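PDB 2BCO: succinylglutamate desuccinylase from Vibrio parahaemolyticus, which probably hydrolyses N-succinylglutamate to succinate and glutamate with one bound zinc ion, completing arginine breakdown by the AST pathway. Local coordinates for residues F107-L112 and T124-A130; H270-M276 and V292-G297; N307-F312 and A324-C328. One frame throughout, in Å; residues are numbered along the deposited sequence.

Interaction 1: F107-L112 and T124-A130; sequences FLEENL and TKELAIA
In the catalytic domain, the loop 107-112 curls round the buried carboxylate of Glu126, in the first turn of helix 125-141, which collects successive backbone N-H groups. Leu108 N donates to Glu126 OE2 at 2.9 Å. Glu126 OE1 accepts twice, from Glu109 N at 3.0 Å and from Glu110 N at 2.8 Å, both on the same face of its plane; Glu110 N rises steeply, 63° out of that plane, whereas Glu109 N comes in lower, on the syn side. A bend in the glutamate chain (chi2 78°) carries the carboxylate away from its own helix and into the curve of the loop. His97 NE2 also bonds to OE2, so both oxygens of this buried group are satisfied and its rotation is fixed.

Lys125 N meets Glu109 OE2 at 2.9 Å, approaching from above the carboxylate plane. Thr124 is the N-cap residue, its OG1 accepting from Leu127 N at 3.0 Å. The same hydroxyl donates to a water, which in turn donates a hydrogen bond to Glu110 OE1, 2.6 Å from its oxygen. The negative charge of Glu109 would be favoured by the N-terminal end of the helix and by Lys125, whose NZ lies nearby but beyond salt-bridge range.

Past Glu126, Leu112 packs along the helix: CD2 touches Ala130 CB at 3.9 Å, while the other branch, CD1, meets Ile129 CG2 at 4.0 Å. Asn111 turns away from the helix, and its OD1 is hydrogen-bonded to NE2 of the zinc ligand His63, making it a second-shell residue of the metal site. At one end Leu108 touches Glu99 and Ser100 of helix 98-102; at the other Leu112 nears the His63 side chain, and helix 125-141 runs on from Thr124.

Interaction 2: H270-M276 and V292-G297; sequences HDDFDFM and VFGHDG
Asp296 OD1 is gripped by two donors of one residue: His270 ND1 at 2.9 Å and His270 N at 3.0 Å. The backbone N uses the syn lone pair, whereas the ring nitrogen comes from above the carboxylate plane, with OD1 only 6° out of the imidazole plane. The other oxygen, OD2, accepts from Leu269 N and also lies at the edge of the Phe273 ring, 3.1 Å from its CD1. Gly297 CA sits over one face of the His270 ring in a CH-pi contact.

Beyond this corner the two segments pair antiparallel. Gly297 N bonds to Asp272 O at 2.8 Å just before the ladder, in which Asp274 and His295 form a hydrogen-bonded pair, His295 N reaching Asp274 O at 2.9 Å. At the far end Met276 N meets Phe293 O at 2.7 Å, but from 50° above the carbonyl plane. Toward strand 299-302, Phe293 and Gly294 both face Leu301 in a classic beta bulge. Phe275 faces Gly294 in a non-hydrogen-bonded pair whose CA atoms are 3.8 Å apart, a close approach that the absent side chain permits. On the other face, chi1 of 66° lays the His295 ring across the neighbouring strand, one face over Asp274 N. At the end of the pair, selenomethionine Met276 sets SE 3.6 Å from Val292 CG2.

Phe273, Phe275 and Phe293 all touch Leu301. Donation by ND1 is consistent with a proton there, and three N-H groups around Asp296 would favour its charged form; far from the zinc, this His-carboxylate pair ties the loop just before strand 273-275 to the end of strand 292-296.

Interaction 3: N307-F312 and A324-C328; sequences NEAIVF and ALMVC
Val311 CG2 meets Val327 CG2 at 3.6 Å, the two side chains crossing at about a right angle on the face that Leu325 and Ala309 share. At the end of this row Leu325 CD2 reaches the edge of the Phe312 ring, 3.9 Å from CD1, while Val311 CG1 sits over the centre of one ring face. On the other face Ile310 CD1 touches Ala324 CB at 3.7 Å. Selenomethionine Met326 folds back, bent at chi2 (-63°) and chi3, setting SE 4.0 Å from Ile310 CB and CE against Glu308 OE1.

Four backbone bonds hold this register. Ala309 and Val327 exchange two of 2.8 Å, N to O each way; Val311 N to Leu325 O is equally short, and Leu325 N to Val311 O is longer at 3.1 Å. Farther out, the Glu308 carboxylate is fixed by Lys304 N and a salt bridge to Arg264, and Asn283 OD1 holds Phe312 N.

This is a twisted antiparallel hairpin of the barrel-sandwich hybrid domain. Its Phe312 end touches strand 165-169 and comes within about 5 Å, between side chains, of Glu219, the predicted active-site residue.

In the fold
Following the chain, interaction 1 comes first, closing the loop that leads into helix 125-141 within the catalytic domain. Interactions 2 and 3 follow much later, both in the barrel-sandwich hybrid domain: 270-276 with 292-297 closes a 15-residue excursion, and 307-312 with 324-328 closes an 11-residue one. The three are strictly in series, none nested or crossed. Interaction 1 stays apart from the others, its nearest atoms about 10 Å from interaction 3. Interactions 2 and 3 touch, with Phe293 CE2 packed 3.6 Å from Met326 CE, so the three-stranded sheet meets the hairpin. Interactions 1 and 3 approach the zinc site from different domains, while interaction 2 lies farther out.

Interaction 1: F107-L112 and T124-A130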
loop_
_atom_site.group_PDB
_atom_site.type_symbol
_atom_site.label_atom_id
_atom_site.label_comp_id
_atom_site.label_asym_id
_atom_site.label_seq_id
_atom_site.Cartn_x
_atom_site.Cartn_y
_atom_site.Cartn_z
ATOM N N PHE A 107 15.328 1.991 1.909
ATOM C CA PHE A 107 15.528 3.232 1.181
ATOM C C PHE A 107 17.023 3.527 1.072
ATOM O O PHE A 107 17.849 2.793 1.624
ATOM C CB PHE A 107 14.812 4.375 1.898
ATOM C CG PHE A 107 15.228 4.555 3.339
ATOM C CD1 PHE A 107 16.452 5.135 3.665
ATOM C CD2 PHE A 107 14.377 4.174 4.370
ATOM C CE1 PHE A 107 16.823 5.343 5.007
ATOM C CE2 PHE A 107 14.729 4.375 5.715
ATOM C CZ PHE A 107 15.955 4.962 6.032
ATOM N N LEU A 108 17.376 4.587 0.355
ATOM C CA LEU A 108 18.777 4.942 0.194
ATOM C C LEU A 108 19.131 6.076 1.144
ATOM O O LEU A 108 20.042 5.945 1.965
ATOM C CB LEU A 108 19.055 5.344 -1.248
ATOM C CG LEU A 108 18.762 4.238 -2.270
ATOM C CD1 LEU A 108 19.078 4.752 -3.661
ATOM C CD2 LEU A 108 19.595 2.992 -1.963
ATOM N N GLU A 109 18.411 7.186 1.043
ATOM C CA GLU A 109 18.673 8.298 1.932
ATOM C C GLU A 109 17.548 8.489 2.949
ATOM O O GLU A 109 17.811 8.608 4.142
ATOM C CB GLU A 109 18.922 9.565 1.112
ATOM C CG GLU A 109 20.166 9.435 0.240
ATOM C CD GLU A 109 20.410 10.624 -0.675
ATOM O OE1 GLU A 109 21.429 10.594 -1.399
ATOM O OE2 GLU A 109 19.594 11.575 -0.678
ATOM N N GLU A 110 16.300 8.484 2.494
ATOM C CA GLU A 110 15.173 8.670 3.410
ATOM C C GLU A 110 13.948 7.837 3.001
ATOM O O GLU A 110 13.759 7.545 1.826
ATOM C CB GLU A 110 14.799 10.150 3.451
ATOM C CG GLU A 110 14.302 10.627 4.793
ATOM C CD GLU A 110 13.652 11.992 4.712
ATOM O OE1 GLU A 110 14.181 12.840 3.974
ATOM O OE2 GLU A 110 12.621 12.216 5.387
ATOM N N ASN A 111 13.129 7.459 3.978
ATOM C CA ASN A 111 11.915 6.667 3.743
ATOM C C ASN A 111 11.037 7.381 2.713
ATOM O O ASN A 111 10.475 8.433 2.993
ATOM C CB ASN A 111 11.133 6.516 5.054
ATOM C CG ASN A 111 9.912 5.592 4.933
ATOM O OD1 ASN A 111 9.435 5.283 3.842
ATOM N ND2 ASN A 111 9.402 5.165 6.069
ATOM N N LEU A 112 10.906 6.797 1.531
ATOM C CA LEU A 112 10.121 7.408 0.469
ATOM C C LEU A 112 8.656 7.655 0.882
ATOM O O LEU A 112 8.030 8.625 0.455
ATOM C CB LEU A 112 10.165 6.509 -0.774
ATOM C CG LEU A 112 9.996 7.103 -2.173
ATOM C CD1 LEU A 112 9.800 5.970 -3.177
ATOM C CD2 LEU A 112 8.821 8.036 -2.220
ATOM N N THR A 124 16.632 14.921 -1.128
ATOM C CA THR A 124 17.127 13.537 -1.061
ATOM C C THR A 124 16.765 12.819 -2.351
ATOM O O THR A 124 15.945 13.309 -3.118
ATOM C CB THR A 124 16.506 12.732 0.125
ATOM O OG1 THR A 124 15.083 12.615 -0.048
ATOM C CG2 THR A 124 16.826 13.406 1.457
ATOM N N LYS A 125 17.372 11.665 -2.604
ATOM C CA LYS A 125 17.033 10.917 -3.815
ATOM C C LYS A 125 15.538 10.595 -3.780
ATOM O O LYS A 125 14.846 10.686 -4.790
ATOM C CB LYS A 125 17.817 9.605 -3.897
ATOM C CG LYS A 125 19.299 9.755 -4.122
ATOM C CD LYS A 125 19.949 8.398 -4.394
ATOM C CE LYS A 125 21.468 8.517 -4.514
ATOM N NZ LYS A 125 21.867 9.519 -5.545
ATOM N N GLU A 126 15.039 10.224 -2.608
ATOM C CA GLU A 126 13.628 9.881 -2.479
ATOM C C GLU A 126 12.677 11.075 -2.674
ATOM O O GLU A 126 11.552 10.907 -3.155
ATOM C CB GLU A 126 13.387 9.202 -1.129
ATOM C CG GLU A 126 13.914 7.759 -1.042
ATOM C CD GLU A 126 15.432 7.644 -0.820
ATOM O OE1 GLU A 126 16.047 8.587 -0.277
ATOM O OE2 GLU A 126 16.007 6.588 -1.169
ATOM N N LEU A 127 13.131 12.280 -2.330
ATOM C CA LEU A 127 12.286 13.460 -2.487
ATOM C C LEU A 127 11.962 13.660 -3.966
ATOM O O LEU A 127 10.799 13.849 -4.347
ATOM C CB LEU A 127 12.986 14.715 -1.944
ATOM C CG LEU A 127 12.125 15.758 -1.209
ATOM C CD1 LEU A 127 12.751 17.146 -1.371
ATOM C CD2 LEU A 127 10.712 15.772 -1.749
ATOM N N ALA A 128 13.005 13.619 -4.788
ATOM C CA ALA A 128 12.867 13.783 -6.228
ATOM C C ALA A 128 11.961 12.700 -6.803
ATOM O O ALA A 128 11.180 12.960 -7.720
ATOM C CB ALA A 128 14.238 13.731 -6.899
ATOM N N ILE A 129 12.073 11.488 -6.264
ATOM C CA ILE A 129 11.250 10.373 -6.710
ATOM C C ILE A 129 9.790 10.683 -6.365
ATOM O O ILE A 129 8.910 10.609 -7.218
ATOM C CB ILE A 129 11.643 9.042 -6.001
ATOM C CG1 ILE A 129 13.118 8.716 -6.245
ATOM C CG2 ILE A 129 10.770 7.907 -6.510
ATOM C CD1 ILE A 129 13.473 8.526 -7.691
ATOM N N ALA A 130 9.543 11.022 -5.103
ATOM C CA ALA A 130 8.194 11.341 -4.657
ATOM C C ALA A 130 7.622 12.447 -5.552
ATOM O O ALA A 130 6.446 12.411 -5.933
ATOM C CB ALA A 130 8.219 11.791 -3.196
HETATM O O HOH W 1 13.827 14.234 1.836
#

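Interaction 2: H270-M276 and V292-G297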
loop_
_atom_site.group_PDB
_atom_site.type_symbol
_atom_site.label_atom_id
_atom_site.label_comp_id
_atom_site.label_asym_id
_atom_site.label_seq_id
_atom_site.Cartn_x
_atom_site.Cartn_y
_atom_site.Cartn_z
ATOM N N HIS A 270 10.306 12.853 25.298
ATOM C CA HIS A 270 11.660 13.027 25.813
ATOM C C HIS A 270 12.696 12.158 25.111
ATOM O O HIS A 270 12.359 11.267 24.334
ATOM C CB HIS A 270 11.690 12.730 27.315
ATOM C CG HIS A 270 10.617 13.429 28.091
ATOM N ND1 HIS A 270 9.288 13.071 28.014
ATOM C CD2 HIS A 270 10.676 14.469 28.956
ATOM C CE1 HIS A 270 8.575 13.859 28.797
ATOM N NE2 HIS A 270 9.390 14.716 29.381
ATOM N N ASP A 271 13.963 12.430 25.405
ATOM C CA ASP A 271 15.077 11.697 24.817
ATOM C C ASP A 271 15.143 10.279 25.388
ATOM O O ASP A 271 15.496 9.329 24.687
ATOM C CB ASP A 271 16.389 12.444 25.093
ATOM C CG ASP A 271 17.571 11.861 24.333
ATOM O OD1 ASP A 271 17.932 10.691 24.584
ATOM O OD2 ASP A 271 18.140 12.578 23.483
ATOM N N ASP A 272 14.799 10.151 26.668
ATOM C CA ASP A 272 14.797 8.863 27.358
ATOM C C ASP A 272 13.446 8.193 27.139
ATOM O O ASP A 272 12.544 8.278 27.972
ATOM C CB ASP A 272 15.056 9.071 28.853
ATOM C CG ASP A 272 15.072 7.769 29.632
ATOM O OD1 ASP A 272 15.632 6.774 29.125
ATOM O OD2 ASP A 272 14.528 7.745 30.756
ATOM N N PHE A 273 13.325 7.524 26.001
ATOM C CA PHE A 273 12.098 6.848 25.603
ATOM C C PHE A 273 12.442 5.422 25.175
ATOM O O PHE A 273 13.484 5.196 24.561
ATOM C CB PHE A 273 11.490 7.620 24.421
ATOM C CG PHE A 273 10.234 7.016 23.860
ATOM C CD1 PHE A 273 8.984 7.431 24.310
ATOM C CD2 PHE A 273 10.298 6.048 22.857
ATOM C CE1 PHE A 273 7.812 6.892 23.767
ATOM C CE2 PHE A 273 9.127 5.500 22.307
ATOM C CZ PHE A 273 7.884 5.924 22.761
ATOM N N ASP A 274 11.585 4.460 25.496
ATOM C CA ASP A 274 11.838 3.080 25.085
ATOM C C ASP A 274 10.648 2.176 25.387
ATOM O O ASP A 274 9.698 2.578 26.055
ATOM C CB ASP A 274 13.087 2.527 25.781
ATOM C CG ASP A 274 13.834 1.506 24.929
ATOM O OD1 ASP A 274 13.210 0.879 24.048
ATOM O OD2 ASP A 274 15.049 1.321 25.147
ATOM N N PHE A 275 10.711 0.950 24.881
ATOM C CA PHE A 275 9.656 -0.031 25.089
ATOM C C PHE A 275 10.256 -1.201 25.853
ATOM O O PHE A 275 11.466 -1.378 25.852
ATOM C CB PHE A 275 9.129 -0.528 23.749
ATOM C CG PHE A 275 8.563 0.554 22.877
ATOM C CD1 PHE A 275 7.451 1.291 23.286
ATOM C CD2 PHE A 275 9.117 0.815 21.623
ATOM C CE1 PHE A 275 6.898 2.269 22.462
ATOM C CE2 PHE A 275 8.568 1.792 20.790
ATOM C CZ PHE A 275 7.458 2.519 21.210
HETATM N N MSE A 276 9.417 -2.004 26.494
HETATM C CA MSE A 276 9.915 -3.149 27.242
HETATM C C MSE A 276 10.086 -4.373 26.349
HETATM O O MSE A 276 10.944 -5.223 26.610
HETATM C CB MSE A 276 8.973 -3.481 28.396
HETATM C CG MSE A 276 8.794 -2.340 29.380
HETATM SE SE MSE A 276 7.737 -2.852 30.918
HETATM C CE MSE A 276 9.154 -3.115 32.204
ATOM N N VAL A 292 2.084 -2.106 31.539
ATOM C CA VAL A 292 3.118 -1.173 31.109
ATOM C C VAL A 292 3.940 -1.861 30.031
ATOM O O VAL A 292 4.277 -3.035 30.159
ATOM C CB VAL A 292 4.041 -0.765 32.282
ATOM C CG1 VAL A 292 3.217 -0.107 33.385
ATOM C CG2 VAL A 292 4.771 -1.981 32.823
ATOM N N PHE A 293 4.251 -1.139 28.962
ATOM C CA PHE A 293 5.027 -1.728 27.877
ATOM C C PHE A 293 6.153 -0.810 27.428
ATOM O O PHE A 293 6.858 -1.102 26.462
ATOM C CB PHE A 293 4.105 -2.050 26.698
ATOM C CG PHE A 293 3.343 -0.860 26.185
ATOM C CD1 PHE A 293 3.886 -0.042 25.203
ATOM C CD2 PHE A 293 2.083 -0.547 26.700
ATOM C CE1 PHE A 293 3.186 1.073 24.734
ATOM C CE2 PHE A 293 1.373 0.564 26.239
ATOM C CZ PHE A 293 1.925 1.376 25.254
ATOM N N GLY A 294 6.317 0.303 28.128
ATOM C CA GLY A 294 7.371 1.233 27.783
ATOM C C GLY A 294 7.356 2.424 28.715
ATOM O O GLY A 294 6.695 2.402 29.754
ATOM N N HIS A 295 8.083 3.468 28.343
ATOM C CA HIS A 295 8.135 4.662 29.163
ATOM C C HIS A 295 8.655 5.841 28.347
ATOM O O HIS A 295 9.465 5.679 27.429
ATOM C CB HIS A 295 9.029 4.418 30.382
ATOM C CG HIS A 295 10.471 4.207 30.042
ATOM N ND1 HIS A 295 11.325 5.251 29.755
ATOM C CD2 HIS A 295 11.202 3.077 29.925
ATOM C CE1 HIS A 295 12.523 4.770 29.478
ATOM N NE2 HIS A 295 12.480 3.455 29.572
ATOM N N ASP A 296 8.162 7.027 28.676
ATOM C CA ASP A 296 8.562 8.249 27.999
ATOM C C ASP A 296 9.013 9.187 29.113
ATOM O O ASP A 296 8.184 9.780 29.817
ATOM C CB ASP A 296 7.367 8.848 27.254
ATOM C CG ASP A 296 7.781 9.850 26.197
ATOM O OD1 ASP A 296 8.723 10.637 26.448
ATOM O OD2 ASP A 296 7.155 9.860 25.115
ATOM N N GLY A 297 10.327 9.313 29.280
ATOM C CA GLY A 297 10.843 10.154 30.340
ATOM C C GLY A 297 10.550 9.461 31.656
ATOM O O GLY A 297 11.116 8.405 31.942
#

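Interaction 3: N307-F312 and A324-C328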
loop_
_atom_site.group_PDB
_atom_site.type_symbol
_atom_site.label_atom_id
_atom_site.label_comp_id
_atom_site.label_asym_id
_atom_site.label_seq_id
_atom_site.Cartn_x
_atom_site.Cartn_y
_atom_site.Cartn_z
ATOM N N ASN A 307 -8.681 -3.839 25.131
ATOM C CA ASN A 307 -8.617 -4.369 23.775
ATOM C C ASN A 307 -7.628 -3.648 22.849
ATOM O O ASN A 307 -7.775 -3.692 21.629
ATOM C CB ASN A 307 -10.016 -4.338 23.149
ATOM C CG ASN A 307 -11.051 -5.063 23.996
ATOM O OD1 ASN A 307 -11.431 -4.597 25.073
ATOM N ND2 ASN A 307 -11.503 -6.217 23.516
ATOM N N GLU A 308 -6.622 -2.997 23.425
ATOM C CA GLU A 308 -5.631 -2.287 22.627
ATOM C C GLU A 308 -4.487 -3.185 22.171
ATOM O O GLU A 308 -4.107 -4.142 22.851
ATOM C CB GLU A 308 -5.041 -1.103 23.402
ATOM C CG GLU A 308 -5.977 0.075 23.605
ATOM C CD GLU A 308 -5.251 1.290 24.151
ATOM O OE1 GLU A 308 -4.546 1.146 25.167
ATOM O OE2 GLU A 308 -5.375 2.390 23.572
ATOM N N ALA A 309 -3.949 -2.864 21.002
ATOM C CA ALA A 309 -2.831 -3.599 20.436
ATOM C C ALA A 309 -1.919 -2.539 19.861
ATOM O O ALA A 309 -2.378 -1.481 19.449
ATOM C CB ALA A 309 -3.309 -4.548 19.339
ATOM N N ILE A 310 -0.625 -2.811 19.832
ATOM C CA ILE A 310 0.303 -1.836 19.298
ATOM C C ILE A 310 0.620 -2.144 17.840
ATOM O O ILE A 310 0.769 -3.305 17.472
ATOM C CB ILE A 310 1.594 -1.802 20.150
ATOM C CG1 ILE A 310 2.453 -0.609 19.742
ATOM C CG2 ILE A 310 2.365 -3.108 20.002
ATOM C CD1 ILE A 310 3.470 -0.236 20.800
ATOM N N VAL A 311 0.705 -1.103 17.013
ATOM C CA VAL A 311 1.009 -1.256 15.587
ATOM C C VAL A 311 2.082 -0.253 15.139
ATOM O O VAL A 311 2.053 0.911 15.538
ATOM C CB VAL A 311 -0.266 -1.036 14.722
ATOM C CG1 VAL A 311 0.071 -1.154 13.256
ATOM C CG2 VAL A 311 -1.330 -2.050 15.086
ATOM N N PHE A 312 3.023 -0.699 14.308
ATOM C CA PHE A 312 4.090 0.186 13.813
ATOM C C PHE A 312 4.916 0.810 14.940
ATOM O O PHE A 312 4.977 2.030 15.068
ATOM C CB PHE A 312 3.506 1.331 12.965
ATOM C CG PHE A 312 2.656 0.876 11.810
ATOM C CD1 PHE A 312 1.427 1.477 11.560
ATOM C CD2 PHE A 312 3.079 -0.150 10.970
ATOM C CE1 PHE A 312 0.634 1.073 10.476
ATOM C CE2 PHE A 312 2.299 -0.565 9.882
ATOM C CZ PHE A 312 1.073 0.042 9.637
ATOM N N ALA A 324 4.298 5.107 17.931
ATOM C CA ALA A 324 3.429 3.941 17.803
ATOM C C ALA A 324 1.945 4.273 17.689
ATOM O O ALA A 324 1.502 5.391 17.962
ATOM C CB ALA A 324 3.648 2.996 18.990
ATOM N N LEU A 325 1.187 3.264 17.286
ATOM C CA LEU A 325 -0.251 3.372 17.136
ATOM C C LEU A 325 -0.845 2.334 18.068
ATOM O O LEU A 325 -0.323 1.234 18.185
ATOM C CB LEU A 325 -0.647 3.057 15.695
ATOM C CG LEU A 325 -1.390 4.100 14.850
ATOM C CD1 LEU A 325 -1.127 5.514 15.342
ATOM C CD2 LEU A 325 -0.945 3.947 13.400
HETATM N N MSE A 326 -1.902 2.698 18.775
HETATM C CA MSE A 326 -2.582 1.755 19.651
HETATM C C MSE A 326 -3.931 1.612 18.967
HETATM O O MSE A 326 -4.636 2.596 18.757
HETATM C CB MSE A 326 -2.754 2.330 21.057
HETATM C CG MSE A 326 -1.456 2.572 21.810
HETATM SE SE MSE A 326 -0.481 0.946 22.131
HETATM C CE MSE A 326 -1.283 0.449 23.826
ATOM N N VAL A 327 -4.277 0.389 18.600
ATOM C CA VAL A 327 -5.528 0.148 17.904
ATOM C C VAL A 327 -6.402 -0.874 18.604
ATOM O O VAL A 327 -5.952 -1.570 19.516
ATOM C CB VAL A 327 -5.251 -0.334 16.480
ATOM C CG1 VAL A 327 -4.327 0.656 15.784
ATOM C CG2 VAL A 327 -4.613 -1.718 16.516
ATOM N N CYS A 328 -7.653 -0.955 18.167
ATOM C CA CYS A 328 -8.610 -1.893 18.731
ATOM C C CYS A 328 -9.717 -2.121 17.721
ATOM O O CYS A 328 -10.030 -1.232 16.925
ATOM C CB CYS A 328 -9.205 -1.337 20.028
ATOM S SG CYS A 328 -10.078 0.244 19.850
#